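Local coordinates for protein bottromycin amidohydrolase (Streptomyces purpureus, PDB 6I5S) that probably hydrolyses an amide bond of a thiazoline-containing intermediate, serving as the zinc-dependent gatekeeper amidohydrolase of bottromycin biosynthesis, at residues Ala93-Ser98 with Thr347-Pro352; Ala113-Trp118 with Arg139-Ala144; Pro88-Ala93 with Pro358-Glu363. All coordinates share one frame; numbering follows the deposited sequence.

How the contacts relate
The three contacts lie within about 14 Å of one another, centre to centre, and all meet at the sheet of strands 84-95, 111-116 and 139-142. Contacts 1 and 2 are about 10 Å apart, contacts 1 and 3 about 11 Å. Along the chain, segment 88-93 leads directly into 93-98, sharing Ala93; both segments of contact 2 follow, and some 200 residues later 347-352 and then 358-363 return to strand 84-95. That strand is thus bound on one side by its neighbour 111-116 and elsewhere by the late loop and helix 358-369. The chain closes upon itself here, bringing an early His pair and a late Asp to one zinc ion.

Contact 1: residues Ala93-Ser98 with Thr347-Pro352; sequences AHAHVS and TDCGNP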
loop_
_atom_site.group_PDB
_atom_site.type_symbol
_atom_site.label_atom_id
_atom_site.label_comp_id
_atom_site.label_asym_id
_atom_site.label_seq_id
_atom_site.Cartn_x
_atom_site.Cartn_y
_atom_site.Cartn_z
ATOM N N ALA A 93 -0.695 -1.570 -1.643
ATOM C CA ALA A 93 -0.017 -2.721 -2.254
ATOM C C ALA A 93 1.502 -2.739 -2.060
ATOM O O ALA A 93 2.170 -3.698 -2.502
ATOM C CB ALA A 93 -0.353 -2.786 -3.722
ATOM N N HIS A 94 2.070 -1.759 -1.382
ATOM C CA HIS A 94 3.500 -1.789 -1.100
ATOM C C HIS A 94 3.755 -0.948 0.142
ATOM O O HIS A 94 4.148 0.209 0.019
ATOM C CB HIS A 94 4.296 -1.239 -2.268
ATOM C CG HIS A 94 5.783 -1.529 -2.212
ATOM N ND1 HIS A 94 6.457 -2.183 -3.224
ATOM C CD2 HIS A 94 6.716 -1.258 -1.263
ATOM C CE1 HIS A 94 7.727 -2.322 -2.883
ATOM N NE2 HIS A 94 7.922 -1.744 -1.717
ATOM N N ALA A 95 3.555 -1.498 1.335
ATOM C CA ALA A 95 3.738 -0.751 2.571
ATOM C C ALA A 95 4.887 -1.367 3.360
ATOM O O ALA A 95 5.210 -2.546 3.195
ATOM C CB ALA A 95 2.458 -0.725 3.418
ATOM N N HIS A 96 5.578 -0.523 4.121
ATOM C CA HIS A 96 6.626 -0.943 5.044
ATOM C C HIS A 96 6.142 -0.504 6.428
ATOM O O HIS A 96 6.541 0.532 6.950
ATOM C CB HIS A 96 7.974 -0.357 4.679
ATOM C CG HIS A 96 8.528 -0.929 3.405
ATOM N ND1 HIS A 96 9.021 -2.215 3.318
ATOM C CD2 HIS A 96 8.608 -0.412 2.158
ATOM C CE1 HIS A 96 9.403 -2.455 2.077
ATOM N NE2 HIS A 96 9.163 -1.377 1.356
ATOM N N VAL A 97 5.258 -1.305 6.995
ATOM C CA VAL A 97 4.703 -1.070 8.325
ATOM C C VAL A 97 5.749 -1.484 9.339
ATOM O O VAL A 97 6.186 -2.641 9.353
ATOM C CB VAL A 97 3.413 -1.850 8.491
ATOM C CG1 VAL A 97 2.995 -1.856 9.953
ATOM C CG2 VAL A 97 2.369 -1.226 7.573
ATOM N N SER A 98 6.173 -0.521 10.174
ATOM C CA SER A 98 7.186 -0.710 11.195
ATOM C C SER A 98 6.714 -0.309 12.581
ATOM O O SER A 98 7.427 -0.572 13.560
ATOM C CB SER A 98 8.455 0.098 10.857
ATOM O OG SER A 98 9.039 -0.411 9.690
ATOM N N THR A 347 2.701 2.452 -2.008
ATOM C CA THR A 347 3.307 3.717 -1.613
ATOM C C THR A 347 4.779 3.667 -1.245
ATOM O O THR A 347 5.433 4.718 -1.289
ATOM C CB THR A 347 2.575 4.310 -0.406
ATOM O OG1 THR A 347 2.685 3.443 0.733
ATOM C CG2 THR A 347 1.122 4.551 -0.756
ATOM N N ASP A 348 5.301 2.512 -0.832
ATOM C CA ASP A 348 6.605 2.459 -0.164
ATOM C C ASP A 348 6.618 3.361 1.063
ATOM O O ASP A 348 7.649 3.939 1.421
ATOM C CB ASP A 348 7.748 2.813 -1.144
ATOM C CG ASP A 348 8.888 1.806 -1.147
ATOM O OD1 ASP A 348 8.938 0.888 -0.331
ATOM O OD2 ASP A 348 9.751 1.952 -2.021
ATOM N N CYS A 349 5.471 3.455 1.747
ATOM C CA CYS A 349 5.388 4.280 2.940
ATOM C C CYS A 349 6.442 3.845 3.929
ATOM O O CYS A 349 6.752 2.656 4.098
ATOM C CB CYS A 349 3.986 4.290 3.543
ATOM S SG CYS A 349 3.316 2.655 4.067
ATOM N N GLY A 350 6.962 4.826 4.643
ATOM C CA GLY A 350 8.148 4.653 5.459
ATOM C C GLY A 350 9.383 5.276 4.856
ATOM O O GLY A 350 10.270 5.693 5.587
ATOM N N ASN A 351 9.463 5.315 3.533
ATOM C CA ASN A 351 10.491 6.104 2.856
ATOM C C ASN A 351 10.319 7.568 3.237
ATOM O O ASN A 351 9.208 7.996 3.619
ATOM C CB ASN A 351 10.367 5.980 1.342
ATOM C CG ASN A 351 10.939 4.698 0.788
ATOM O OD1 ASN A 351 11.184 3.773 1.525
ATOM N ND2 ASN A 351 11.100 4.632 -0.534
ATOM N N PRO A 352 11.386 8.373 3.153
ATOM C CA PRO A 352 11.264 9.757 3.607
ATOM C C PRO A 352 10.118 10.529 2.968
ATOM O O PRO A 352 9.955 10.548 1.746
ATOM C CB PRO A 352 12.625 10.330 3.261
ATOM C CG PRO A 352 13.596 9.136 3.381
ATOM C CD PRO A 352 12.798 8.016 2.834
#
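With CG of His94 anti to the backbone N (chi1 -166°) and CG of His96 anti to the carbonyl carbon instead, two histidines separated by a single residue bring their rings to the same carboxylate, that of Asp348. His94 NE2 lies 3.1 Å from Asp348 OD1, and His96 NE2 lies 2.8 Å from that same OD1. These are not hydrogen bonds: all three atoms are ligands of one zinc ion, whose coordination accounts for the close approach. Both rings run alongside the carboxylate and point the same way, but the His96 ring plane is 36° from that of the carboxylate and the His94 ring 70°, and OD1 lies at the edge of the His96 ring but obliquely to that of His94. Second-shell bonds orient the ligands: His94 ND1 is bonded to Glu228, and Asp348 OD2 forms a salt bridge with Arg279.

The two backbones are also joined directly. Asp348 N donates to His94 O at 2.7 Å, nearly along the C=O axis, and a weak bond from Thr347 N reaches the same oxygen. Thr347 OG1 accepts from Cys349 N at 3.0 Å, an ST turn, and is also bonded to Asp92. A type II turn from Asp348 to Asn351 overlaps it; a CB at Gly350 would press on the preceding carbonyl oxygen, so the turn calls for glycine there. Cys349 SG touches Ala95 CB at 3.5 Å, an apolar contact on the residue between the two histidines.

His-X-His at the end of an early strand, an aspartate from a late loop and the carboxylated lysine at position 183, which bridges to a second zinc held by His210 and His229, together make the binuclear metal centre characteristic of the amidohydrolase superfamily.

Contact 2: residues Ala113-Trp118 with Arg139-Ala144; sequences AYRQLW and RPWVTA
Trp141, Tyr114 and Thr143 have the most surface buried where strand 139-142 runs parallel to strand 113-116, the axes 4.7 Å apart and inclined by 23°. Trp141 makes two backbone bonds to strand 113-116, flanking Arg115: its N donates to Tyr114 O at 2.9 Å, and its O accepts from Gln116 N at 2.8 Å. Its indole runs alongside Arg115, whose CD lies over one ring face, 3.9 Å from CE3. The guanidinium itself is too distant for more than a weak cation-pi attraction; it is engaged by Ala93 O, Ser226 and a salt bridge to Glu228.

On the other face of the sheet, Tyr114 CG sits between its backbone N and carbonyl carbon (chi1 61°), which carries the ring across Pro140. Pro140 CB approaches Tyr114 CZ at 3.6 Å, while its CA lies over the ring near the rim. Leu103 and Leu106 of helix 100-108 also touch this tyrosine. With an alanine here, Pro140 CB and CA would probably lose the ring they pack on, and a gap would open beside Leu103 and Leu106.

Beyond the regular strands, Thr143 N continues the pairing with Gln116 O at 3.2 Å, and OG1 is bonded to Gly119 N and Gly145 O. With helix 121-132 joining the two strands, this is a beta-alpha-beta crossover, as in the barrel of amidohydrolases.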
loop_
_atom_site.group_PDB
_atom_site.type_symbol
_atom_site.label_atom_id
_atom_site.label_comp_id
_atom_site.label_asym_id
_atom_site.label_seq_id
_atom_site.Cartn_x
_atom_site.Cartn_y
_atom_site.Cartn_z
ATOM N N ALA A 113 -6.154 -3.299 4.431
ATOM C CA ALA A 113 -5.201 -4.373 4.184
ATOM C C ALA A 113 -3.966 -3.759 3.507
ATOM O O ALA A 113 -4.007 -2.647 2.973
ATOM C CB ALA A 113 -5.803 -5.461 3.299
ATOM N N TYR A 114 -2.840 -4.440 3.640
ATOM C CA TYR A 114 -1.627 -3.969 2.983
ATOM C C TYR A 114 -0.744 -5.185 2.672
ATOM O O TYR A 114 -0.785 -6.198 3.390
ATOM C CB TYR A 114 -0.882 -2.953 3.862
ATOM C CG TYR A 114 -0.405 -3.492 5.229
ATOM C CD1 TYR A 114 0.912 -3.931 5.429
ATOM C CD2 TYR A 114 -1.272 -3.535 6.318
ATOM C CE1 TYR A 114 1.326 -4.449 6.660
ATOM C CE2 TYR A 114 -0.866 -4.032 7.588
ATOM C CZ TYR A 114 0.441 -4.453 7.756
ATOM O OH TYR A 114 0.840 -4.924 8.937
ATOM N N ARG A 115 0.061 -5.042 1.618
ATOM C CA ARG A 115 1.184 -5.949 1.350
ATOM C C ARG A 115 2.419 -5.388 2.040
ATOM O O ARG A 115 2.882 -4.268 1.761
ATOM C CB ARG A 115 1.430 -6.147 -0.142
ATOM C CG ARG A 115 0.259 -6.749 -0.866
ATOM C CD ARG A 115 0.651 -7.277 -2.273
ATOM N NE ARG A 115 1.365 -6.254 -3.078
ATOM C CZ ARG A 115 2.001 -6.477 -4.224
ATOM N NH1 ARG A 115 2.622 -5.496 -4.865
ATOM N NH2 ARG A 115 2.024 -7.688 -4.808
ATOM N N GLN A 116 2.964 -6.187 2.927
ATOM C CA GLN A 116 4.216 -5.903 3.625
ATOM C C GLN A 116 5.331 -6.547 2.836
ATOM O O GLN A 116 5.544 -7.758 2.927
ATOM C CB GLN A 116 4.190 -6.447 5.043
ATOM C CG GLN A 116 5.507 -6.266 5.787
ATOM C CD GLN A 116 5.810 -4.809 6.082
ATOM O OE1 GLN A 116 4.908 -3.984 6.205
ATOM N NE2 GLN A 116 7.079 -4.489 6.191
ATOM N N LEU A 117 6.042 -5.736 2.066
ATOM C CA LEU A 117 7.013 -6.267 1.114
ATOM C C LEU A 117 8.410 -6.401 1.704
ATOM O O LEU A 117 9.377 -6.621 0.964
ATOM C CB LEU A 117 6.993 -5.398 -0.164
ATOM C CG LEU A 117 6.397 -6.225 -1.305
ATOM C CD1 LEU A 117 5.030 -6.760 -1.021
ATOM C CD2 LEU A 117 6.372 -5.405 -2.565
ATOM N N TRP A 118 8.532 -6.332 3.017
ATOM C CA TRP A 118 9.709 -6.757 3.741
ATOM C C TRP A 118 9.173 -7.374 5.025
ATOM O O TRP A 118 9.238 -6.778 6.073
ATOM C CB TRP A 118 10.659 -5.593 4.034
ATOM C CG TRP A 118 12.041 -6.006 4.159
ATOM C CD1 TRP A 118 12.563 -6.880 5.066
ATOM C CD2 TRP A 118 13.125 -5.557 3.346
ATOM N NE1 TRP A 118 13.921 -7.011 4.861
ATOM C CE2 TRP A 118 14.288 -6.202 3.814
ATOM C CE3 TRP A 118 13.226 -4.669 2.262
ATOM C CZ2 TRP A 118 15.542 -5.986 3.239
ATOM C CZ3 TRP A 118 14.471 -4.461 1.686
ATOM C CH2 TRP A 118 15.613 -5.117 2.178
ATOM N N ARG A 139 -5.417 -5.857 7.705
ATOM C CA ARG A 139 -4.933 -7.229 7.541
ATOM C C ARG A 139 -3.665 -7.232 6.688
ATOM O O ARG A 139 -3.686 -6.694 5.577
ATOM C CB ARG A 139 -6.024 -8.046 6.862
ATOM C CG ARG A 139 -5.720 -9.555 6.651
ATOM C CD ARG A 139 -5.716 -10.319 8.003
ATOM N NE ARG A 139 -5.684 -11.765 7.787
ATOM C CZ ARG A 139 -6.605 -12.634 8.202
ATOM N NH1 ARG A 139 -7.663 -12.251 8.915
ATOM N NH2 ARG A 139 -6.447 -13.915 7.904
ATOM N N PRO A 140 -2.569 -7.860 7.142
ATOM C CA PRO A 140 -1.349 -7.915 6.326
ATOM C C PRO A 140 -1.280 -9.104 5.393
ATOM O O PRO A 140 -1.837 -10.186 5.639
ATOM C CB PRO A 140 -0.232 -7.998 7.378
ATOM C CG PRO A 140 -0.886 -8.764 8.542
ATOM C CD PRO A 140 -2.384 -8.493 8.471
ATOM N N TRP A 141 -0.525 -8.886 4.304
ATOM C CA TRP A 141 -0.069 -9.933 3.398
ATOM C C TRP A 141 1.452 -9.828 3.445
ATOM O O TRP A 141 2.009 -8.762 3.191
ATOM C CB TRP A 141 -0.634 -9.739 1.991
ATOM C CG TRP A 141 -0.312 -10.723 0.937
ATOM C CD1 TRP A 141 -1.119 -11.741 0.514
ATOM C CD2 TRP A 141 0.866 -10.796 0.130
ATOM N NE1 TRP A 141 -0.537 -12.428 -0.500
ATOM C CE2 TRP A 141 0.686 -11.873 -0.756
ATOM C CE3 TRP A 141 2.060 -10.074 0.083
ATOM C CZ2 TRP A 141 1.663 -12.251 -1.667
ATOM C CZ3 TRP A 141 3.015 -10.421 -0.861
ATOM C CH2 TRP A 141 2.819 -11.512 -1.702
ATOM N N VAL A 142 2.130 -10.899 3.858
ATOM C CA VAL A 142 3.471 -10.767 4.420
ATOM C C VAL A 142 4.462 -11.591 3.585
ATOM O O VAL A 142 4.297 -12.811 3.471
ATOM C CB VAL A 142 3.474 -11.225 5.887
ATOM C CG1 VAL A 142 4.848 -11.025 6.482
ATOM C CG2 VAL A 142 2.356 -10.494 6.656
ATOM N N THR A 143 5.545 -10.959 3.080
ATOM C CA THR A 143 6.590 -11.765 2.455
ATOM C C THR A 143 7.563 -12.295 3.505
ATOM O O THR A 143 7.663 -11.766 4.618
ATOM C CB THR A 143 7.405 -10.961 1.425
ATOM O OG1 THR A 143 8.078 -9.887 2.081
ATOM C CG2 THR A 143 6.525 -10.397 0.400
ATOM N N ALA A 144 8.248 -13.381 3.168
ATOM C CA ALA A 144 9.266 -13.954 4.034
ATOM C C ALA A 144 10.561 -13.160 3.839
ATOM O O ALA A 144 11.531 -13.622 3.232
ATOM C CB ALA A 144 9.482 -15.430 3.719
#

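Contact 3: residues Pro88-Ala93 with Pro358-Glu363; sequences PGFVDA and PSFHKE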
loop_
_atom_site.group_PDB
_atom_site.type_symbol
_atom_site.label_atom_id
_atom_site.label_comp_id
_atom_site.label_asym_id
_atom_site.label_seq_id
_atom_site.Cartn_x
_atom_site.Cartn_y
_atom_site.Cartn_z
ATOM N N PRO A 88 -15.301 -1.134 -1.282
ATOM C CA PRO A 88 -14.456 -2.083 -0.565
ATOM C C PRO A 88 -13.332 -1.331 0.127
ATOM O O PRO A 88 -12.911 -0.240 -0.279
ATOM C CB PRO A 88 -13.913 -2.966 -1.679
ATOM C CG PRO A 88 -14.884 -2.855 -2.770
ATOM C CD PRO A 88 -15.311 -1.430 -2.737
ATOM N N GLY A 89 -12.817 -1.932 1.183
ATOM C CA GLY A 89 -11.657 -1.364 1.843
ATOM C C GLY A 89 -10.466 -1.338 0.908
ATOM O O GLY A 89 -10.331 -2.198 0.048
ATOM N N PHE A 90 -9.615 -0.322 1.089
ATOM C CA PHE A 90 -8.436 -0.123 0.251
ATOM C C PHE A 90 -7.278 -1.004 0.699
ATOM O O PHE A 90 -7.168 -1.395 1.873
ATOM C CB PHE A 90 -7.968 1.345 0.304
ATOM C CG PHE A 90 -9.062 2.324 0.032
ATOM C CD1 PHE A 90 -10.002 2.083 -0.949
ATOM C CD2 PHE A 90 -9.173 3.459 0.783
ATOM C CE1 PHE A 90 -11.078 2.961 -1.151
ATOM C CE2 PHE A 90 -10.260 4.354 0.567
ATOM C CZ PHE A 90 -11.183 4.078 -0.418
ATOM N N VAL A 91 -6.394 -1.284 -0.264
ATOM C CA VAL A 91 -5.191 -2.082 -0.033
ATOM C C VAL A 91 -3.992 -1.259 -0.452
ATOM O O VAL A 91 -3.846 -0.915 -1.641
ATOM C CB VAL A 91 -5.215 -3.406 -0.809
ATOM C CG1 VAL A 91 -3.982 -4.274 -0.338
ATOM C CG2 VAL A 91 -6.554 -4.132 -0.567
ATOM N N ASP A 92 -3.117 -0.935 0.507
ATOM C CA ASP A 92 -1.814 -0.378 0.133
ATOM C C ASP A 92 -0.929 -1.529 -0.349
ATOM O O ASP A 92 -0.473 -2.362 0.451
ATOM C CB ASP A 92 -1.158 0.392 1.276
ATOM C CG ASP A 92 0.120 1.104 0.835
ATOM O OD1 ASP A 92 0.480 2.084 1.472
ATOM O OD2 ASP A 92 0.784 0.662 -0.151
ATOM N N ALA A 93 -0.695 -1.570 -1.643
ATOM C CA ALA A 93 -0.017 -2.721 -2.254
ATOM C C ALA A 93 1.502 -2.739 -2.060
ATOM O O ALA A 93 2.170 -3.698 -2.502
ATOM C CB ALA A 93 -0.353 -2.786 -3.722
ATOM N N PRO A 358 -1.936 8.938 4.320
ATOM C CA PRO A 358 -2.096 9.984 3.284
ATOM C C PRO A 358 -1.392 9.649 1.985
ATOM O O PRO A 358 -1.898 10.002 0.922
ATOM C CB PRO A 358 -1.486 11.235 3.939
ATOM C CG PRO A 358 -1.372 10.916 5.377
ATOM C CD PRO A 358 -1.289 9.453 5.530
ATOM N N SER A 359 -0.253 8.955 2.052
ATOM C CA SER A 359 0.512 8.623 0.842
ATOM C C SER A 359 -0.291 7.723 -0.093
ATOM O O SER A 359 -0.068 7.730 -1.326
ATOM C CB SER A 359 1.840 7.942 1.205
ATOM O OG SER A 359 1.668 6.721 1.904
ATOM N N PHE A 360 -1.198 6.925 0.465
ATOM C CA PHE A 360 -2.063 6.102 -0.377
ATOM C C PHE A 360 -2.871 6.989 -1.324
ATOM O O PHE A 360 -2.980 6.719 -2.533
ATOM C CB PHE A 360 -2.989 5.248 0.486
ATOM C CG PHE A 360 -3.825 4.303 -0.300
ATOM C CD1 PHE A 360 -3.247 3.160 -0.788
ATOM C CD2 PHE A 360 -5.129 4.595 -0.641
ATOM C CE1 PHE A 360 -3.975 2.256 -1.559
ATOM C CE2 PHE A 360 -5.881 3.684 -1.392
ATOM C CZ PHE A 360 -5.286 2.524 -1.866
ATOM N N HIS A 361 -3.478 8.039 -0.773
ATOM C CA HIS A 361 -4.237 8.983 -1.586
ATOM C C HIS A 361 -3.336 9.832 -2.464
ATOM O O HIS A 361 -3.781 10.261 -3.528
ATOM C CB HIS A 361 -5.168 9.773 -0.643
ATOM C CG HIS A 361 -6.168 8.862 -0.021
ATOM N ND1 HIS A 361 -7.252 8.390 -0.734
ATOM C CD2 HIS A 361 -6.152 8.192 1.153
ATOM C CE1 HIS A 361 -7.899 7.510 0.019
ATOM N NE2 HIS A 361 -7.237 7.354 1.154
ATOM N N LYS A 362 -2.101 10.090 -2.053
ATOM C CA LYS A 362 -1.155 10.723 -2.982
ATOM C C LYS A 362 -0.878 9.847 -4.190
ATOM O O LYS A 362 -0.703 10.365 -5.313
ATOM C CB LYS A 362 0.150 11.062 -2.292
ATOM C CG LYS A 362 0.069 12.173 -1.264
ATOM C CD LYS A 362 1.454 12.690 -0.989
ATOM C CE LYS A 362 1.456 13.739 0.065
ATOM N NZ LYS A 362 2.784 14.432 0.157
ATOM N N GLU A 363 -0.857 8.524 -3.998
ATOM C CA GLU A 363 -0.605 7.643 -5.126
ATOM C C GLU A 363 -1.827 7.576 -6.029
ATOM O O GLU A 363 -1.680 7.576 -7.250
ATOM C CB GLU A 363 -0.226 6.247 -4.642
ATOM C CG GLU A 363 0.088 5.239 -5.801
ATOM C CD GLU A 363 1.283 5.578 -6.587
ATOM O OE1 GLU A 363 1.922 6.603 -6.251
ATOM O OE2 GLU A 363 1.603 4.822 -7.598
HETATM O O HOH W 1 -0.058 4.590 2.735
#
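Asp92 OD1 is gripped from two directions: a water donates to it at 2.9 Å, and Thr347 OG1 is bonded to it as well. The same water donates to Ser359 OG at 2.9 Å, so it bridges strand 90-92 and helix 358-363 where no direct hydrogen bond joins them. This is a strand-on-helix contact, consistent with an early strand of a beta/alpha barrel meeting the helix after the late metal-binding loop. The axes are 9.7 Å apart and cross at 95°.

Away from the water the interface is an aromatic cluster of Phe90, Phe360 and His361. Phe360, its CG anti to the backbone N (chi1 -175°), reaches from the helix onto the strand, where CE2 touches Phe90 CB at 3.6 Å. The two phenyl rings are nearly parallel, 18° between planes, yet slid so far apart that they barely overlap. Phe90 CE2 lies 4.0 Å from His361 CE1, near the plane of the imidazole, the two rings being oblique overall. His361 NE2 is bonded to His109 O, which probably helps to fix the turn of the imidazole. The Phe360 ring also meets the strand backbone obliquely, Phe360 CE1 lying 3.2 Å from Val91 O.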